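Local coordinates for protein tryparedoxin (Leishmania major, PDB 3S9F) that probably acts as a thioredoxin-fold disulfide reductase, relaying electrons through a redox-active dithiol to partners such as tryparedoxin peroxidase in the parasite's peroxide detoxification, at residues A[72-77]-A[103-108]; A[88-93]-A[124-129]; A[148-153]-A[160-165]. All coordinates share one frame; numbering follows the deposited sequence.

Contact 1 (A[72-77]-A[103-108])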
loop_
_atom_site.group_PDB
_atom_site.type_symbol
_atom_site.label_atom_id
_atom_site.label_comp_id
_atom_site.label_asym_id
_atom_site.label_seq_id
_atom_site.Cartn_x
_atom_site.Cartn_y
_atom_site.Cartn_z
ATOM N N GLU A 72 14.079 8.957 22.595
ATOM C CA GLU A 72 14.893 8.373 23.649
ATOM C C GLU A 72 14.405 6.948 23.984
ATOM O O GLU A 72 15.216 6.034 24.137
ATOM C CB GLU A 72 14.876 9.283 24.875
ATOM C CG GLU A 72 15.928 8.977 25.917
ATOM C CD GLU A 72 15.689 9.718 27.238
ATOM O OE1 GLU A 72 14.733 10.532 27.335
ATOM O OE2 GLU A 72 16.460 9.477 28.187
ATOM N N PHE A 73 13.087 6.767 24.071
ATOM C CA PHE A 73 12.508 5.459 24.382
ATOM C C PHE A 73 12.846 4.427 23.308
ATOM O O PHE A 73 13.213 3.296 23.626
ATOM C CB PHE A 73 10.981 5.537 24.563
ATOM C CG PHE A 73 10.368 4.240 25.031
ATOM C CD1 PHE A 73 9.701 3.398 24.134
ATOM C CD2 PHE A 73 10.479 3.849 26.366
ATOM C CE1 PHE A 73 9.147 2.185 24.579
ATOM C CE2 PHE A 73 9.932 2.649 26.817
ATOM C CZ PHE A 73 9.261 1.815 25.921
ATOM N N TYR A 74 12.711 4.824 22.040
ATOM C CA TYR A 74 13.087 3.982 20.899
ATOM C C TYR A 74 14.576 3.583 20.874
ATOM O O TYR A 74 14.912 2.395 20.726
ATOM C CB TYR A 74 12.754 4.723 19.627
ATOM C CG TYR A 74 13.032 3.978 18.350
ATOM C CD1 TYR A 74 12.018 3.280 17.690
ATOM C CD2 TYR A 74 14.299 4.024 17.772
ATOM C CE1 TYR A 74 12.270 2.636 16.484
ATOM C CE2 TYR A 74 14.575 3.371 16.583
ATOM C CZ TYR A 74 13.550 2.696 15.930
ATOM O OH TYR A 74 13.828 2.084 14.733
ATOM N N GLU A 75 15.461 4.567 21.004
ATOM C CA GLU A 75 16.908 4.285 20.993
ATOM C C GLU A 75 17.293 3.261 22.055
ATOM O O GLU A 75 18.074 2.349 21.793
ATOM C CB GLU A 75 17.716 5.574 21.144
ATOM C CG GLU A 75 17.635 6.437 19.882
ATOM C CD GLU A 75 18.164 7.840 20.071
ATOM O OE1 GLU A 75 18.576 8.198 21.193
ATOM O OE2 GLU A 75 18.151 8.602 19.078
ATOM N N LYS A 76 16.686 3.394 23.227
ATOM C CA LYS A 76 16.969 2.545 24.379
ATOM C C LYS A 76 16.335 1.150 24.340
ATOM O O LYS A 76 16.943 0.185 24.828
ATOM C CB LYS A 76 16.497 3.255 25.641
ATOM C CG LYS A 76 17.425 4.355 26.132
ATOM C CD LYS A 76 16.926 4.865 27.478
ATOM C CE LYS A 76 17.285 6.318 27.693
ATOM N NZ LYS A 76 16.353 6.942 28.677
ATOM N N HIS A 77 15.136 1.039 23.766
ATOM C CA HIS A 77 14.301 -0.159 23.924
ATOM C C HIS A 77 13.818 -0.855 22.647
ATOM O O HIS A 77 13.280 -1.956 22.737
ATOM C CB HIS A 77 13.064 0.157 24.771
ATOM C CG HIS A 77 13.376 0.623 26.156
ATOM N ND1 HIS A 77 13.728 -0.241 27.171
ATOM C CD2 HIS A 77 13.378 1.862 26.695
ATOM C CE1 HIS A 77 13.945 0.449 28.277
ATOM N NE2 HIS A 77 13.739 1.727 28.014
ATOM N N LYS A 103 14.951 14.326 12.744
ATOM C CA LYS A 103 15.140 14.203 14.193
ATOM C C LYS A 103 14.802 12.789 14.707
ATOM O O LYS A 103 15.038 12.473 15.874
ATOM C CB LYS A 103 14.272 15.241 14.907
ATOM C CG LYS A 103 14.704 16.672 14.592
ATOM C CD LYS A 103 13.831 17.699 15.281
ATOM C CE LYS A 103 14.523 19.047 15.248
ATOM N NZ LYS A 103 13.610 20.156 15.600
ATOM N N MET A 104 14.242 11.958 13.836
ATOM C CA MET A 104 13.748 10.626 14.240
ATOM C C MET A 104 14.641 9.496 13.762
ATOM O O MET A 104 15.158 9.548 12.647
ATOM C CB MET A 104 12.337 10.412 13.695
ATOM C CG MET A 104 11.361 11.454 14.174
ATOM S SD MET A 104 9.850 11.360 13.216
ATOM C CE MET A 104 8.992 12.728 13.938
ATOM N N PRO A 105 14.813 8.476 14.586
ATOM C CA PRO A 105 15.676 7.337 14.260
ATOM C C PRO A 105 14.938 6.179 13.605
ATOM O O PRO A 105 15.543 5.176 13.285
ATOM C CB PRO A 105 16.158 6.878 15.628
ATOM C CG PRO A 105 15.118 7.291 16.547
ATOM C CD PRO A 105 14.540 8.556 16.022
ATOM N N TRP A 106 13.636 6.331 13.434
ATOM C CA TRP A 106 12.808 5.266 12.911
ATOM C C TRP A 106 12.416 5.429 11.437
ATOM O O TRP A 106 13.076 6.116 10.697
ATOM C CB TRP A 106 11.582 5.082 13.803
ATOM C CG TRP A 106 10.876 6.330 14.095
ATOM C CD1 TRP A 106 10.149 7.068 13.228
ATOM C CD2 TRP A 106 10.805 7.008 15.350
ATOM N NE1 TRP A 106 9.632 8.160 13.848
ATOM C CE2 TRP A 106 10.018 8.146 15.158
ATOM C CE3 TRP A 106 11.336 6.768 16.613
ATOM C CZ2 TRP A 106 9.754 9.034 16.172
ATOM C CZ3 TRP A 106 11.064 7.637 17.607
ATOM C CH2 TRP A 106 10.288 8.765 17.388
ATOM N N LEU A 107 11.343 4.759 11.034
ATOM C CA LEU A 107 10.888 4.739 9.644
ATOM C C LEU A 107 9.812 5.776 9.340
ATOM O O LEU A 107 9.246 6.326 10.229
ATOM C CB LEU A 107 10.295 3.371 9.317
ATOM C CG LEU A 107 11.129 2.125 9.625
ATOM C CD1 LEU A 107 10.447 0.846 9.234
ATOM C CD2 LEU A 107 12.419 2.253 8.927
ATOM N N SER A 108 9.522 5.995 8.065
ATOM C CA SER A 108 8.383 6.877 7.726
ATOM C C SER A 108 7.653 6.386 6.493
ATOM O O SER A 108 8.226 5.848 5.568
ATOM C CB SER A 108 8.847 8.340 7.497
ATOM O OG SER A 108 7.743 9.216 7.269
#
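In the thioredoxin fold the helix that starts at the CxxC pair packs against the central sheet, and here Tyr-74, near the far end of helix 61-77, meets Pro-105 and Trp-106 on the loop leading into strand 107-108. The two aromatic side chains make a T-shaped (edge-to-face) pair: the benzo edge of the indole points at one face of the phenol ring, with the ring centroids of Tyr-74 and the six-membered ring of Trp-106 5.4 Å apart and the planes at 69°. Trp-106 CE3 leads this approach, lying 3.7 Å from Tyr-74 CG and off-centre over the ring. Chi1 of -178° swings the Tyr-74 ring off the helix toward the loop, where its CE1 lies 3.7 Å from Trp-106 CB. Tyr-74 OH is hydrogen-bonded to Glu-84 OE2 on strand 83-89, which ties the ring to the sheet at its polar end. Glu-75, one residue on, crosses Pro-105 at about a right angle, its OE2 4.2 Å from Pro-105 CG. Pro-105 runs past the phenol in the opposite direction, its CG 3.6 Å from Tyr-74 CD2.

Contact 2 (A[88-93]-A[124-129])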
loop_
_atom_site.group_PDB
_atom_site.type_symbol
_atom_site.label_atom_id
_atom_site.label_comp_id
_atom_site.label_asym_id
_atom_site.label_seq_id
_atom_site.Cartn_x
_atom_site.Cartn_y
_atom_site.Cartn_z
ATOM N N ALA A 88 3.714 8.650 10.519
ATOM C CA ALA A 88 2.571 8.920 9.646
ATOM C C ALA A 88 2.310 10.411 9.818
ATOM O O ALA A 88 1.536 10.850 10.693
ATOM C CB ALA A 88 1.373 8.075 10.063
ATOM N N SER A 89 2.988 11.181 8.980
ATOM C CA SER A 89 3.134 12.617 9.193
ATOM C C SER A 89 1.935 13.443 8.783
ATOM O O SER A 89 1.391 13.258 7.696
ATOM C CB SER A 89 4.350 13.141 8.432
ATOM O OG SER A 89 4.414 14.547 8.610
ATOM N N TRP A 90 1.536 14.360 9.662
ATOM C CA TRP A 90 0.526 15.344 9.325
ATOM C C TRP A 90 1.134 16.629 8.735
ATOM O O TRP A 90 0.424 17.616 8.548
ATOM C CB TRP A 90 -0.319 15.670 10.550
ATOM C CG TRP A 90 -1.373 14.631 10.886
ATOM C CD1 TRP A 90 -1.435 13.317 10.485
ATOM C CD2 TRP A 90 -2.511 14.853 11.715
ATOM N NE1 TRP A 90 -2.563 12.708 11.028
ATOM C CE2 TRP A 90 -3.230 13.634 11.791
ATOM C CE3 TRP A 90 -2.986 15.970 12.420
ATOM C CZ2 TRP A 90 -4.415 13.506 12.535
ATOM C CZ3 TRP A 90 -4.154 15.852 13.152
ATOM C CH2 TRP A 90 -4.852 14.614 13.218
ATOM N N ASP A 91 2.422 16.603 8.412
ATOM C CA ASP A 91 3.033 17.727 7.688
ATOM C C ASP A 91 2.610 17.646 6.236
ATOM O O ASP A 91 2.669 16.578 5.620
ATOM C CB ASP A 91 4.553 17.675 7.768
ATOM C CG ASP A 91 5.086 18.248 9.056
ATOM O OD1 ASP A 91 4.961 19.475 9.247
ATOM O OD2 ASP A 91 5.642 17.485 9.868
ATOM N N GLU A 92 2.197 18.781 5.691
ATOM C CA GLU A 92 1.816 18.833 4.291
ATOM C C GLU A 92 2.844 19.562 3.450
ATOM O O GLU A 92 2.783 19.515 2.222
ATOM C CB GLU A 92 0.422 19.427 4.134
ATOM C CG GLU A 92 -0.649 18.450 4.601
ATOM C CD GLU A 92 -2.062 18.993 4.458
ATOM O OE1 GLU A 92 -2.334 19.753 3.501
ATOM O OE2 GLU A 92 -2.908 18.643 5.308
ATOM N N GLU A 93 3.789 20.220 4.117
ATOM C CA GLU A 93 4.933 20.812 3.433
ATOM C C GLU A 93 6.106 19.854 3.497
ATOM O O GLU A 93 6.479 19.406 4.575
ATOM C CB GLU A 93 5.317 22.167 4.053
ATOM C CG GLU A 93 4.208 23.224 4.013
ATOM C CD GLU A 93 3.882 23.702 2.595
ATOM O OE1 GLU A 93 4.753 23.620 1.703
ATOM O OE2 GLU A 93 2.744 24.160 2.371
ATOM N N TYR A 124 -7.873 4.604 12.380
ATOM C CA TYR A 124 -7.607 4.556 13.811
ATOM C C TYR A 124 -8.212 5.718 14.570
ATOM O O TYR A 124 -7.848 5.961 15.719
ATOM C CB TYR A 124 -6.086 4.461 14.069
ATOM C CG TYR A 124 -5.503 3.147 13.568
ATOM C CD1 TYR A 124 -4.602 3.116 12.494
ATOM C CD2 TYR A 124 -5.845 1.937 14.173
ATOM C CE1 TYR A 124 -4.063 1.911 12.030
ATOM C CE2 TYR A 124 -5.307 0.733 13.731
ATOM C CZ TYR A 124 -4.417 0.725 12.663
ATOM O OH TYR A 124 -3.918 -0.489 12.231
ATOM N N SER A 125 -9.122 6.438 13.912
ATOM C CA SER A 125 -9.847 7.565 14.533
ATOM C C SER A 125 -8.869 8.511 15.228
ATOM O O SER A 125 -9.064 8.876 16.397
ATOM C CB SER A 125 -10.872 7.050 15.543
ATOM O OG SER A 125 -11.832 6.210 14.938
ATOM N N VAL A 126 -7.807 8.890 14.520
ATOM C CA VAL A 126 -6.804 9.792 15.074
ATOM C C VAL A 126 -7.332 11.215 14.941
ATOM O O VAL A 126 -7.264 11.831 13.865
ATOM C CB VAL A 126 -5.437 9.650 14.376
ATOM C CG1 VAL A 126 -4.405 10.557 15.076
ATOM C CG2 VAL A 126 -4.986 8.193 14.428
ATOM N N GLU A 127 -7.842 11.741 16.046
ATOM C CA GLU A 127 -8.502 13.042 16.010
ATOM C C GLU A 127 -7.593 14.166 16.463
ATOM O O GLU A 127 -7.902 15.345 16.263
ATOM C CB GLU A 127 -9.777 13.011 16.843
ATOM C CG GLU A 127 -10.901 12.261 16.174
ATOM C CD GLU A 127 -11.809 11.624 17.181
ATOM O OE1 GLU A 127 -11.665 11.936 18.384
ATOM O OE2 GLU A 127 -12.666 10.821 16.771
ATOM N N SER A 128 -6.472 13.795 17.081
ATOM C CA SER A 128 -5.491 14.746 17.552
ATOM C C SER A 128 -4.109 14.113 17.519
ATOM O O SER A 128 -3.952 12.879 17.476
ATOM C CB SER A 128 -5.790 15.220 18.977
ATOM O OG SER A 128 -5.925 14.111 19.846
ATOM N N ILE A 129 -3.111 14.968 17.568
ATOM C CA ILE A 129 -1.733 14.494 17.579
ATOM C C ILE A 129 -1.025 15.151 18.778
ATOM O O ILE A 129 -1.491 16.176 19.269
ATOM C CB ILE A 129 -1.014 14.768 16.226
ATOM C CG1 ILE A 129 -1.157 16.242 15.796
ATOM C CG2 ILE A 129 -1.533 13.813 15.135
ATOM C CD1 ILE A 129 -0.229 16.596 14.616
#
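The indole of Trp-90 is the flat group here, with Ile-129 over one face and the backbone of Val-126 and Glu-127 along an edge. Ile-129 CG2 sits almost exactly over the middle of the six-membered ring of Trp-90, 3.5 Å from its centroid and 5° off the normal, a well-centred CH-pi contact. The other branch of the isoleucine spreads over the same ring toward CE3, where Ile-129 CD1 comes within 3.6 Å of Trp-90 CE3. That spread follows from chi1 of 51°, which sets CG1 between the backbone N and the carbonyl carbon and lets both branches lie against the indole. At the rim, Val-126 O lies in the ring plane, 3.6 Å from Trp-90 CZ2, while Val-126 CG1 touches that same carbon at 3.9 Å. Ile-129 thus lies on the face and the carbonyl O of Val-126 meets the edge. Trp-90 NE1 is hydrogen-bonded to Thr-121 OG1 on helix 114-123, which should limit turning of the indole about its CB-CG bond.

Next to the tryptophan the chain bends in an ST turn, Asp-91 N donating to Ser-89 OG over 2.9 Å, and Asp-91 OD1 is hydrogen-bonded to Ser-58 OG. On the other segment, Ser-125 takes a positive phi as the C-prime residue of the Schellman motif that ends helix 114-123, after which Val-126 points its side chain toward Trp-90. Phe-55 of strand 50-56 touches Trp-90, Val-126 and Ile-129. In this thioredoxin fold the loop before strand 131-136 runs beside the CxxC pair, Ile-129 touching Cys-60, and the contact joins that loop, which follows helix 114-123, to the end of strand 83-89.

Contact 3 (A[148-153]-A[160-165])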
loop_
_atom_site.group_PDB
_atom_site.type_symbol
_atom_site.label_atom_id
_atom_site.label_comp_id
_atom_site.label_asym_id
_atom_site.label_seq_id
_atom_site.Cartn_x
_atom_site.Cartn_y
_atom_site.Cartn_z
ATOM N N ARG A 148 0.828 6.976 23.539
ATOM C CA ARG A 148 1.358 8.356 23.776
ATOM C C ARG A 148 1.239 8.693 25.269
ATOM O O ARG A 148 2.246 9.045 25.900
ATOM C CB ARG A 148 0.645 9.408 22.905
ATOM C CG ARG A 148 1.157 10.850 23.090
ATOM C CD ARG A 148 0.632 11.451 24.394
ATOM N NE ARG A 148 1.084 12.820 24.594
ATOM C CZ ARG A 148 0.366 13.886 24.253
ATOM N NH1 ARG A 148 -0.828 13.727 23.702
ATOM N NH2 ARG A 148 0.843 15.108 24.459
ATOM N N HIS A 149 0.042 8.559 25.828
ATOM C CA HIS A 149 -0.129 8.832 27.240
ATOM C C HIS A 149 0.553 7.785 28.129
ATOM O O HIS A 149 1.219 8.157 29.113
ATOM C CB HIS A 149 -1.603 9.096 27.564
ATOM C CG HIS A 149 -2.085 10.421 27.041
ATOM N ND1 HIS A 149 -1.520 11.618 27.428
ATOM C CD2 HIS A 149 -3.048 10.734 26.143
ATOM C CE1 HIS A 149 -2.121 12.612 26.796
ATOM N NE2 HIS A 149 -3.054 12.103 26.012
ATOM N N ALA A 150 0.461 6.508 27.761
ATOM C CA ALA A 150 1.098 5.438 28.533
ATOM C C ALA A 150 2.615 5.636 28.683
ATOM O O ALA A 150 3.166 5.496 29.784
ATOM C CB ALA A 150 0.784 4.077 27.912
ATOM N N LEU A 151 3.287 5.979 27.586
ATOM C CA LEU A 151 4.731 6.161 27.639
ATOM C C LEU A 151 5.149 7.289 28.575
ATOM O O LEU A 151 6.120 7.135 29.329
ATOM C CB LEU A 151 5.363 6.308 26.250
ATOM C CG LEU A 151 6.854 6.699 26.283
ATOM C CD1 LEU A 151 7.664 5.571 26.905
ATOM C CD2 LEU A 151 7.395 7.041 24.897
ATOM N N THR A 152 4.420 8.405 28.561
ATOM C CA THR A 152 4.757 9.511 29.465
ATOM C C THR A 152 4.667 9.113 30.940
ATOM O O THR A 152 5.421 9.616 31.767
ATOM C CB THR A 152 3.904 10.771 29.212
ATOM O OG1 THR A 152 2.583 10.579 29.731
ATOM C CG2 THR A 152 3.828 11.067 27.722
ATOM N N GLN A 153 3.751 8.195 31.248
ATOM C CA GLN A 153 3.554 7.708 32.612
ATOM C C GLN A 153 4.468 6.521 32.955
ATOM O O GLN A 153 4.692 6.222 34.126
ATOM C CB GLN A 153 2.090 7.316 32.813
ATOM C CG GLN A 153 1.111 8.470 32.633
ATOM C CD GLN A 153 -0.236 8.218 33.289
ATOM O OE1 GLN A 153 -0.778 7.109 33.241
ATOM N NE2 GLN A 153 -0.786 9.252 33.912
ATOM N N PHE A 160 5.097 -1.826 28.846
ATOM C CA PHE A 160 5.074 -1.981 27.386
ATOM C C PHE A 160 4.491 -3.361 27.024
ATOM O O PHE A 160 4.853 -4.362 27.643
ATOM C CB PHE A 160 6.501 -1.864 26.839
ATOM C CG PHE A 160 6.602 -2.055 25.352
ATOM C CD1 PHE A 160 6.553 -0.954 24.501
ATOM C CD2 PHE A 160 6.735 -3.329 24.795
ATOM C CE1 PHE A 160 6.632 -1.126 23.111
ATOM C CE2 PHE A 160 6.814 -3.506 23.410
ATOM C CZ PHE A 160 6.762 -2.395 22.571
ATOM N N PRO A 161 3.633 -3.447 25.984
ATOM C CA PRO A 161 3.223 -2.442 25.024
ATOM C C PRO A 161 1.917 -1.741 25.370
ATOM O O PRO A 161 1.228 -1.293 24.453
ATOM C CB PRO A 161 3.042 -3.277 23.745
ATOM C CG PRO A 161 2.414 -4.561 24.289
ATOM C CD PRO A 161 3.076 -4.773 25.651
ATOM N N TRP A 162 1.569 -1.639 26.648
ATOM C CA TRP A 162 0.426 -0.853 27.070
ATOM C C TRP A 162 -0.904 -1.235 26.434
ATOM O O TRP A 162 -1.653 -0.398 25.983
ATOM C CB TRP A 162 0.715 0.633 26.835
ATOM C CG TRP A 162 2.064 1.043 27.312
ATOM C CD1 TRP A 162 2.505 1.054 28.598
ATOM C CD2 TRP A 162 3.155 1.510 26.519
ATOM N NE1 TRP A 162 3.789 1.482 28.653
ATOM C CE2 TRP A 162 4.215 1.775 27.387
ATOM C CE3 TRP A 162 3.332 1.731 25.158
ATOM C CZ2 TRP A 162 5.421 2.250 26.948
ATOM C CZ3 TRP A 162 4.532 2.188 24.725
ATOM C CH2 TRP A 162 5.563 2.450 25.609
ATOM N N ARG A 163 -1.204 -2.520 26.455
ATOM C CA ARG A 163 -2.382 -3.066 25.784
ATOM C C ARG A 163 -3.645 -2.365 26.233
ATOM O O ARG A 163 -3.806 -2.091 27.433
ATOM C CB ARG A 163 -2.532 -4.556 26.080
ATOM C CG ARG A 163 -1.435 -5.412 25.533
ATOM C CD ARG A 163 -1.855 -6.881 25.470
ATOM N NE ARG A 163 -1.072 -7.509 24.422
ATOM C CZ ARG A 163 -1.467 -7.642 23.160
ATOM N NH1 ARG A 163 -2.684 -7.252 22.776
ATOM N NH2 ARG A 163 -0.645 -8.194 22.291
ATOM N N ASP A 164 -4.537 -2.099 25.288
ATOM C CA ASP A 164 -5.826 -1.489 25.591
ATOM C C ASP A 164 -6.666 -2.378 26.487
ATOM O O ASP A 164 -6.526 -3.610 26.456
ATOM C CB ASP A 164 -6.593 -1.187 24.308
ATOM C CG ASP A 164 -6.061 0.034 23.591
ATOM O OD1 ASP A 164 -5.028 0.584 24.020
ATOM O OD2 ASP A 164 -6.692 0.449 22.601
ATOM N N GLU A 165 -7.545 -1.727 27.260
ATOM C CA GLU A 165 -8.457 -2.344 28.245
ATOM C C GLU A 165 -7.743 -3.212 29.283
ATOM O O GLU A 165 -6.774 -2.760 29.907
ATOM C CB GLU A 165 -9.645 -3.072 27.579
ATOM C CG GLU A 165 -9.297 -4.317 26.762
ATOM C CD GLU A 165 -9.989 -4.339 25.406
ATOM O OE1 GLU A 165 -11.203 -4.626 25.360
ATOM O OE2 GLU A 165 -9.320 -4.070 24.385
#
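Ala-150 and Trp-162 form the tight part of this contact: the methyl group presses on the pyrrole side of the indole, with Ala-150 CB only 3.3 Å from Trp-162 CG. Measured to the centroid of the five-membered ring of Trp-162, Ala-150 CB stands at 3.6 Å and 22° off the normal, a CH-pi contact over the face. Farther along the indole, Leu-151 CB lies 3.9 Å from Trp-162 CH2, so the next residue of the helix packs on the benzo end. The opposite face is met by the chain itself, through Phe-160 CA. Trp-162 NE1 is hydrogen-bonded to Asp-154 OD2 just past the helix.

The periphery is looser. His-149 and Gln-153 on the helix, and Arg-163 and Glu-165 on the tail, are exposed and make no contact across the two segments. The tail bends through a cis peptide before Pro-161 and a left-handed backbone at Trp-162 (phi 57°). Asp-164 then pairs with Val-143 through the backbone, so the tail both packs on the last helix of this thioredoxin fold and runs beside its edge strand 142-144.

How the contacts relate
Contacts 1 and 3 meet directly through Phe-73: Phe-73 CD2 lies 3.3 Å from Leu-151 CD1, and Phe-73 CE1 lies 3.7 Å from Trp-162 CH2. Helix 61-77 therefore faces the loop before strand 107-108 with Tyr-74 and the C-terminal helix and tail with Phe-73. Contact 2 lies on the other side of the chain's centre from contact 1, with centres about 18 Å apart, and it is the one that reaches the redox site, since Ile-129 touches Cys-60, disulfide partner of Cys-63. Helix 61-77 begins there and carries contact 1 at its far end. Near contact 1, a magnesium ion is about 4 Å from the nearest side-chain atom of Tyr-74, which stacks on His-78, a magnesium ligand seen in this protein.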